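Local coordinates for protein prolyl endopeptidase (Myxococcus xanthus, PDB 2BKL) that probably cleaves oligopeptides after proline, and less often after alanine, as a serine peptidase of the prolyl oligopeptidase (S9A) family, at residues I95-Q100 and E106-D111; A630-P635 and A639-R644. All coordinates share one frame; numbering follows the deposited sequence.

Contact 1 of 2, residues I95-Q100 and E106-D111; sequences ILYWRQ and EKVLLD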
ATOM      1  N   ILE A  95      10.730   2.176 -16.950  1.00  8.32           N
ATOM      2  CA  ILE A  95      12.004   2.826 -17.191  1.00  7.25           C
ATOM      3  C   ILE A  95      11.899   4.317 -16.895  1.00  7.21           C
ATOM      4  O   ILE A  95      10.920   4.943 -17.298  1.00  7.59           O
ATOM      5  CB  ILE A  95      12.384   2.586 -18.693  1.00  7.56           C
ATOM      6  CG1 ILE A  95      12.587   1.092 -18.953  1.00  8.76           C
ATOM      7  CG2 ILE A  95      13.610   3.409 -19.121  1.00  8.95           C
ATOM      8  CD1 ILE A  95      12.839   0.741 -20.394  1.00 10.82           C
ATOM      9  N   LEU A  96      12.921   4.890 -16.265  1.00  7.18           N
ATOM     10  CA  LEU A  96      12.997   6.320 -15.967  1.00  6.42           C
ATOM     11  C   LEU A  96      13.678   7.051 -17.128  1.00  7.34           C
ATOM     12  O   LEU A  96      14.773   6.688 -17.521  1.00  7.34           O
ATOM     13  CB  LEU A  96      13.788   6.548 -14.677  1.00  8.08           C
ATOM     14  CG  LEU A  96      13.901   8.009 -14.259  1.00  8.65           C
ATOM     15  CD1 LEU A  96      12.568   8.639 -13.989  1.00 11.77           C
ATOM     16  CD2 LEU A  96      14.780   8.173 -13.009  1.00  9.61           C
ATOM     17  N   TYR A  97      12.977   8.023 -17.705  1.00  6.97           N
ATOM     18  CA  TYR A  97      13.427   8.886 -18.780  1.00  7.41           C
ATOM     19  C   TYR A  97      13.603  10.316 -18.315  1.00  7.36           C
ATOM     20  O   TYR A  97      13.008  10.745 -17.321  1.00  7.23           O
ATOM     21  CB  TYR A  97      12.347   8.913 -19.876  1.00  7.67           C
ATOM     22  CG  TYR A  97      12.292   7.659 -20.700  1.00  8.22           C
ATOM     23  CD1 TYR A  97      11.585   6.563 -20.277  1.00  9.47           C
ATOM     24  CD2 TYR A  97      12.965   7.584 -21.917  1.00 12.49           C
ATOM     25  CE1 TYR A  97      11.542   5.409 -21.043  1.00 10.25           C
ATOM     26  CE2 TYR A  97      12.934   6.427 -22.679  1.00 11.54           C
ATOM     27  CZ  TYR A  97      12.208   5.357 -22.226  1.00 11.42           C
ATOM     28  OH  TYR A  97      12.180   4.204 -22.981  1.00 15.76           O
ATOM     29  N   TRP A  98      14.361  11.084 -19.076  1.00  6.47           N
ATOM     30  CA  TRP A  98      14.405  12.521 -18.927  1.00  7.93           C
ATOM     31  C   TRP A  98      14.452  13.213 -20.282  1.00  9.09           C
ATOM     32  O   TRP A  98      14.807  12.610 -21.304  1.00 10.00           O
ATOM     33  CB  TRP A  98      15.584  12.980 -18.044  1.00  8.14           C
ATOM     34  CG  TRP A  98      16.915  12.929 -18.727  1.00  8.95           C
ATOM     35  CD1 TRP A  98      17.681  11.827 -18.939  1.00 10.83           C
ATOM     36  CD2 TRP A  98      17.651  14.031 -19.258  1.00  8.62           C
ATOM     37  NE1 TRP A  98      18.831  12.164 -19.603  1.00 11.91           N
ATOM     38  CE2 TRP A  98      18.851  13.517 -19.791  1.00  9.63           C
ATOM     39  CE3 TRP A  98      17.423  15.402 -19.338  1.00  9.14           C
ATOM     40  CZ2 TRP A  98      19.810  14.329 -20.395  1.00 11.69           C
ATOM     41  CZ3 TRP A  98      18.384  16.211 -19.937  1.00 10.86           C
ATOM     42  CH2 TRP A  98      19.558  15.671 -20.450  1.00 11.19           C
ATOM     43  N   ARG A  99      14.080  14.488 -20.277  1.00  8.81           N
ATOM     44  CA  ARG A  99      14.242  15.334 -21.435  1.00 10.68           C
ATOM     45  C   ARG A  99      14.493  16.765 -21.019  1.00 11.27           C
ATOM     46  O   ARG A  99      14.090  17.210 -19.915  1.00  9.80           O
ATOM     47  CB  ARG A  99      13.029  15.264 -22.355  1.00 12.49           C
ATOM     48  CG  ARG A  99      11.743  15.761 -21.753  1.00 13.80           C
ATOM     49  CD  ARG A  99      10.596  15.863 -22.763  1.00 17.29           C
ATOM     50  NE  ARG A  99      10.120  14.552 -23.156  1.00 18.57           N
ATOM     51  CZ  ARG A  99       9.311  14.317 -24.176  1.00 22.02           C
ATOM     52  NH1 ARG A  99       8.885  15.312 -24.939  1.00 24.25           N
ATOM     53  NH2 ARG A  99       8.938  13.068 -24.444  1.00 22.24           N
ATOM     54  N   GLN A 100      15.153  17.491 -21.913  1.00 12.97           N
ATOM     55  CA  GLN A 100      15.416  18.898 -21.725  1.00 16.57           C
ATOM     56  C   GLN A 100      14.295  19.690 -22.367  1.00 18.52           C
ATOM     57  O   GLN A 100      14.144  19.686 -23.597  1.00 20.43           O
ATOM     58  CB  GLN A 100      16.736  19.261 -22.379  1.00 14.56           C
ATOM     59  CG  GLN A 100      17.127  20.713 -22.120  1.00 16.52           C
ATOM     60  CD  GLN A 100      17.748  20.867 -20.750  1.00 13.70           C
ATOM     61  OE1 GLN A 100      18.675  20.150 -20.425  1.00 15.32           O
ATOM     62  NE2 GLN A 100      17.216  21.780 -19.942  1.00 16.69           N
ATOM     63  N   GLU A 106      13.739  12.685 -25.576  1.00 17.42           N
ATOM     64  CA  GLU A 106      13.904  11.991 -24.326  1.00 15.83           C
ATOM     65  C   GLU A 106      15.001  10.942 -24.416  1.00 13.73           C
ATOM     66  O   GLU A 106      15.308  10.396 -25.489  1.00 13.84           O
ATOM     67  CB  GLU A 106      12.595  11.371 -23.870  1.00 17.02           C
ATOM     68  CG  GLU A 106      12.070  10.284 -24.768  1.00 16.96           C
ATOM     69  CD  GLU A 106      10.820   9.661 -24.218  1.00 16.96           C
ATOM     70  OE1 GLU A 106      10.106  10.333 -23.454  1.00 15.42           O
ATOM     71  OE2 GLU A 106      10.555   8.502 -24.565  1.00 20.48           O
ATOM     72  N   LYS A 107      15.579  10.669 -23.257  1.00 11.40           N
ATOM     73  CA  LYS A 107      16.659   9.721 -23.101  1.00 11.65           C
ATOM     74  C   LYS A 107      16.394   8.817 -21.904  1.00 10.60           C
ATOM     75  O   LYS A 107      15.885   9.256 -20.865  1.00  8.76           O
ATOM     76  CB  LYS A 107      17.969  10.473 -22.907  1.00 16.15           C
ATOM     77  CG  LYS A 107      18.447  11.153 -24.219  1.00 22.55           C
ATOM     78  CD  LYS A 107      19.627  12.104 -24.010  1.00 23.41           C
ATOM     79  CE  LYS A 107      19.501  13.398 -24.859  1.00 25.74           C
ATOM     80  NZ  LYS A 107      19.465  14.629 -23.993  1.00 25.51           N
ATOM     81  N   VAL A 108      16.740   7.549 -22.043  1.00  9.61           N
ATOM     82  CA  VAL A 108      16.681   6.616 -20.938  1.00  9.22           C
ATOM     83  C   VAL A 108      17.722   7.016 -19.907  1.00  9.05           C
ATOM     84  O   VAL A 108      18.873   7.279 -20.256  1.00 11.77           O
ATOM     85  CB  VAL A 108      17.006   5.187 -21.412  1.00  9.44           C
ATOM     86  CG1 VAL A 108      17.161   4.243 -20.219  1.00  9.37           C
ATOM     87  CG2 VAL A 108      15.952   4.682 -22.352  1.00 10.94           C
ATOM     88  N   LEU A 109      17.320   7.063 -18.644  1.00  7.57           N
ATOM     89  CA  LEU A 109      18.228   7.399 -17.536  1.00  7.97           C
ATOM     90  C   LEU A 109      18.497   6.159 -16.695  1.00  9.80           C
ATOM     91  O   LEU A 109      19.652   5.800 -16.445  1.00 10.04           O
ATOM     92  CB  LEU A 109      17.609   8.465 -16.628  1.00  8.68           C
ATOM     93  CG  LEU A 109      18.541   9.018 -15.537  1.00 10.75           C
ATOM     94  CD1 LEU A 109      19.833   9.601 -16.080  1.00 10.25           C
ATOM     95  CD2 LEU A 109      17.795  10.067 -14.742  1.00 11.27           C
ATOM     96  N   LEU A 110      17.434   5.479 -16.269  1.00  7.89           N
ATOM     97  CA  LEU A 110      17.563   4.261 -15.480  1.00  8.21           C
ATOM     98  C   LEU A 110      16.655   3.201 -16.082  1.00  8.63           C
ATOM     99  O   LEU A 110      15.444   3.369 -16.111  1.00  9.93           O
ATOM    100  CB  LEU A 110      17.199   4.468 -14.022  1.00  8.89           C
ATOM    101  CG  LEU A 110      18.057   5.405 -13.188  1.00  8.34           C
ATOM    102  CD1 LEU A 110      17.429   5.656 -11.823  1.00 11.31           C
ATOM    103  CD2 LEU A 110      19.495   4.898 -13.062  1.00  8.49           C
ATOM    104  N   ASP A 111      17.249   2.088 -16.512  1.00  7.89           N
ATOM    105  CA  ASP A 111      16.512   0.968 -17.087  1.00  7.39           C
ATOM    106  C   ASP A 111      16.771  -0.302 -16.272  1.00  8.27           C
ATOM    107  O   ASP A 111      17.768  -1.010 -16.488  1.00  9.66           O
ATOM    108  CB  ASP A 111      16.929   0.766 -18.537  1.00 10.16           C
ATOM    109  CG  ASP A 111      16.188  -0.381 -19.211  1.00 11.22           C
ATOM    110  OD1 ASP A 111      15.328  -1.036 -18.547  1.00 10.57           O
ATOM    111  OD2 ASP A 111      16.423  -0.688 -20.404  1.00 14.41           O
TER
HETATM  112  O   HOH W   1      16.556  16.332 -24.255  1.00 24.45           O
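Leu96 lies side by side with Leu109 and Leu110 in the tightly packed part of the contact. Its CD2 methyl lies 3.8 Å from Leu110 CD1 and also touches Leu109 CD2. Trp126 and Leu123 of strand 121-128 and Val135 and Phe137 of strand 134-141, outside this sheet, pack on these leucines. Leu96 O accepts two backbone N-H groups, from Leu109 N at 2.8 Å and from Leu110 N at 3.2 Å. Two residues thus face one, which makes a classic beta bulge. The strands form the outer hairpin of a four-stranded antiparallel sheet, one blade of the beta-propeller.

On the other sheet face, Val108 CG2 meets Tyr97 CE2 at 3.5 Å, and Tyr97 OH is hydrogen-bonded to His88 NE2. A salt bridge joins Arg99 NH2 to Glu106 OE1 at 3.1 Å, in the guanidinium plane but from above the carboxylate. Arg86 also forms a salt bridge to that oxygen, and the Tyr84 hydroxyl bonds to it and to Arg99 NE. The solvent side is looser. With its CG between the backbone N and the carbonyl carbon (chi1 76°), the Trp98 indole runs alongside the exposed Lys107 chain. Trp98 CZ2 lies 3.6 Å from Lys107 NZ, which holds a water only weakly.

Contact 2 of 2, residues A630-P635 and A639-R644; sequences AVQNSP and ATALLR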
ATOM      1  N   ALA A 630      -2.636 -25.886   8.677  1.00  5.24           N
ATOM      2  CA  ALA A 630      -3.805 -26.054   9.542  1.00  5.71           C
ATOM      3  C   ALA A 630      -5.074 -26.366   8.722  1.00  5.05           C
ATOM      4  O   ALA A 630      -5.871 -27.212   9.088  1.00  6.26           O
ATOM      5  CB  ALA A 630      -3.992 -24.817  10.397  1.00  5.89           C
ATOM      6  N   VAL A 631      -5.240 -25.688   7.596  1.00  5.40           N
ATOM      7  CA  VAL A 631      -6.417 -25.894   6.760  1.00  5.04           C
ATOM      8  C   VAL A 631      -6.365 -27.260   6.037  1.00  4.36           C
ATOM      9  O   VAL A 631      -7.365 -27.991   5.989  1.00  6.00           O
ATOM     10  CB  VAL A 631      -6.599 -24.719   5.783  1.00  6.61           C
ATOM     11  CG1 VAL A 631      -7.698 -24.997   4.795  1.00  6.88           C
ATOM     12  CG2 VAL A 631      -6.886 -23.443   6.556  1.00  8.55           C
ATOM     13  N   GLN A 632      -5.203 -27.603   5.474  1.00  5.03           N
ATOM     14  CA  GLN A 632      -5.047 -28.882   4.770  1.00  6.04           C
ATOM     15  C   GLN A 632      -5.359 -30.046   5.691  1.00  5.96           C
ATOM     16  O   GLN A 632      -5.967 -31.014   5.275  1.00  7.68           O
ATOM     17  CB  GLN A 632      -3.625 -29.071   4.216  1.00  5.25           C
ATOM     18  CG  GLN A 632      -3.323 -28.153   3.040  1.00  7.00           C
ATOM     19  CD  GLN A 632      -1.922 -28.286   2.509  1.00  6.62           C
ATOM     20  OE1 GLN A 632      -1.045 -28.833   3.167  1.00  6.79           O
ATOM     21  NE2 GLN A 632      -1.693 -27.745   1.309  1.00  6.96           N
ATOM     22  N   ASN A 633      -4.954 -29.928   6.948  1.00  5.03           N
ATOM     23  CA  ASN A 633      -5.039 -31.018   7.893  1.00  5.20           C
ATOM     24  C   ASN A 633      -6.220 -30.929   8.825  1.00  6.44           C
ATOM     25  O   ASN A 633      -6.310 -31.716   9.779  1.00  8.41           O
ATOM     26  CB  ASN A 633      -3.714 -31.116   8.637  1.00  5.30           C
ATOM     27  CG  ASN A 633      -2.609 -31.606   7.706  1.00  6.55           C
ATOM     28  OD1 ASN A 633      -2.570 -32.787   7.365  1.00  8.56           O
ATOM     29  ND2 ASN A 633      -1.794 -30.684   7.209  1.00  5.63           N
ATOM     30  N   SER A 634      -7.151 -30.008   8.560  1.00  6.49           N
ATOM     31  CA  SER A 634      -8.310 -29.852   9.433  1.00  6.81           C
ATOM     32  C   SER A 634      -9.243 -31.028   9.201  1.00  7.10           C
ATOM     33  O   SER A 634      -9.666 -31.247   8.065  1.00  6.84           O
ATOM     34  CB  SER A 634      -9.043 -28.541   9.171  1.00  5.89           C
ATOM     35  OG  SER A 634     -10.005 -28.315  10.178  1.00  7.42           O
ATOM     36  N   PRO A 635      -9.542 -31.821  10.244  1.00  8.24           N
ATOM     37  CA  PRO A 635     -10.406 -32.984  10.044  1.00  8.72           C
ATOM     38  C   PRO A 635     -11.708 -32.609   9.344  1.00  8.68           C
ATOM     39  O   PRO A 635     -12.393 -31.673   9.699  1.00  8.05           O
ATOM     40  CB  PRO A 635     -10.687 -33.468  11.470  1.00  8.50           C
ATOM     41  CG  PRO A 635      -9.491 -33.039  12.249  1.00  9.70           C
ATOM     42  CD  PRO A 635      -9.085 -31.717  11.646  1.00  9.00           C
ATOM     43  N   ALA A 639     -12.133 -29.346   0.920  1.00 13.67           N
ATOM     44  CA  ALA A 639     -11.827 -28.310  -0.061  1.00 12.09           C
ATOM     45  C   ALA A 639     -10.334 -28.135  -0.241  1.00 12.05           C
ATOM     46  O   ALA A 639      -9.545 -28.293   0.703  1.00 13.53           O
ATOM     47  CB  ALA A 639     -12.449 -26.992   0.356  1.00 11.10           C
ATOM     48  N   THR A 640      -9.952 -27.795  -1.468  1.00 10.30           N
ATOM     49  CA  THR A 640      -8.560 -27.622  -1.819  1.00 10.87           C
ATOM     50  C   THR A 640      -7.948 -26.486  -1.009  1.00 10.70           C
ATOM     51  O   THR A 640      -8.639 -25.520  -0.681  1.00 10.81           O
ATOM     52  CB  THR A 640      -8.397 -27.343  -3.305  1.00 15.97           C
ATOM     53  OG1 THR A 640      -9.112 -28.302  -4.099  1.00 22.03           O
ATOM     54  CG2 THR A 640      -6.968 -27.577  -3.702  1.00 17.44           C
ATOM     55  N   ALA A 641      -6.673 -26.614  -0.667  1.00  9.75           N
ATOM     56  CA  ALA A 641      -5.936 -25.551   0.035  1.00  7.86           C
ATOM     57  C   ALA A 641      -4.514 -25.586  -0.506  1.00  8.42           C
ATOM     58  O   ALA A 641      -3.821 -26.576  -0.308  1.00  9.56           O
ATOM     59  CB  ALA A 641      -5.970 -25.770   1.537  1.00  7.77           C
ATOM     60  N   LEU A 642      -4.107 -24.545  -1.227  1.00  7.42           N
ATOM     61  CA  LEU A 642      -2.876 -24.517  -1.992  1.00  6.64           C
ATOM     62  C   LEU A 642      -1.979 -23.409  -1.527  1.00  6.91           C
ATOM     63  O   LEU A 642      -2.473 -22.313  -1.265  1.00  8.18           O
ATOM     64  CB  LEU A 642      -3.189 -24.330  -3.488  1.00  8.21           C
ATOM     65  CG  LEU A 642      -4.131 -25.351  -4.128  1.00  9.52           C
ATOM     66  CD1 LEU A 642      -4.468 -24.980  -5.547  1.00 11.24           C
ATOM     67  CD2 LEU A 642      -3.548 -26.739  -4.088  1.00  9.17           C
ATOM     68  N   LEU A 643      -0.678 -23.668  -1.445  1.00  6.15           N
ATOM     69  CA  LEU A 643       0.313 -22.656  -1.159  1.00  5.96           C
ATOM     70  C   LEU A 643       1.167 -22.428  -2.405  1.00  6.77           C
ATOM     71  O   LEU A 643       1.990 -23.258  -2.760  1.00  7.90           O
ATOM     72  CB  LEU A 643       1.191 -23.085   0.035  1.00  8.18           C
ATOM     73  CG  LEU A 643       2.348 -22.139   0.386  1.00  8.00           C
ATOM     74  CD1 LEU A 643       1.864 -20.785   0.857  1.00 10.63           C
ATOM     75  CD2 LEU A 643       3.250 -22.764   1.456  1.00  9.90           C
ATOM     76  N   ARG A 644       0.953 -21.305  -3.067  1.00  6.84           N
ATOM     77  CA  ARG A 644       1.714 -20.896  -4.233  1.00  6.53           C
ATOM     78  C   ARG A 644       2.792 -19.889  -3.825  1.00  6.45           C
ATOM     79  O   ARG A 644       2.452 -18.840  -3.275  1.00  8.65           O
ATOM     80  CB  ARG A 644       0.760 -20.256  -5.202  1.00  6.90           C
ATOM     81  CG  ARG A 644       1.356 -19.865  -6.553  1.00  7.91           C
ATOM     82  CD  ARG A 644       0.446 -18.918  -7.310  1.00  8.21           C
ATOM     83  NE  ARG A 644       0.867 -18.644  -8.664  1.00  9.23           N
ATOM     84  CZ  ARG A 644       1.773 -17.739  -9.023  1.00  8.36           C
ATOM     85  NH1 ARG A 644       2.408 -16.991  -8.149  1.00 10.73           N
ATOM     86  NH2 ARG A 644       2.049 -17.602 -10.307  1.00 11.44           N
TER
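Val631 and Gln632 touch Ala641 from the last turn of helix 622-632. Val631 comes first. Its CG1 branch is trans to the backbone N (chi1 173°) and meets the Ala641 CB methyl at 3.8 Å. The Val631 side chain also touches Leu608 on the adjacent strand. Gln632 follows, and its chain runs extended beyond CG. Its CG passes 3.9 Å from Ala641 CB, so two side chains share this one small methyl. The amide nitrogen Gln632 NE2 then donates to Ala641 O at 2.9 Å, and the N-H points almost straight at the oxygen (174°). The oxygen lies in the amide plane, while the donor is tilted 34° from the carbonyl plane. Gln632 OE1 accepts from Gln42 of helix 33-51, so both ends of the amide are held. With an alanine here, Ala641 O and Gln42 would probably lose their amide partner, and a gap would open beside the Ala641 methyl where CG now packs. At Asn633 the backbone leaves helical geometry. Helix 622-632 and strand 641-646 belong to a beta-alpha-beta unit of the alpha/beta-hydrolase fold. Strand 641-646 is the last strand of the central sheet, next to strand 607-613, and helix 33-51 packs against its side chains.

Contact 1 comes first along the chain and closes before contact 2 opens. They do not touch: their centres are 47 Å apart and their nearest atoms about 23 Å. They share no sheet. The 95-100/106-111 hairpin is at the edge of a small antiparallel sheet of the beta-propeller. The 630-635/639-644 contact is at the far edge of the mixed eight-stranded sheet of the hydrolase domain. Each contact thus lies within one domain, and neither joins the propeller to the hydrolase domain. The ligand pocket is lined by residues of both domains, including Trp249 and Ser533, but by none from these four segments.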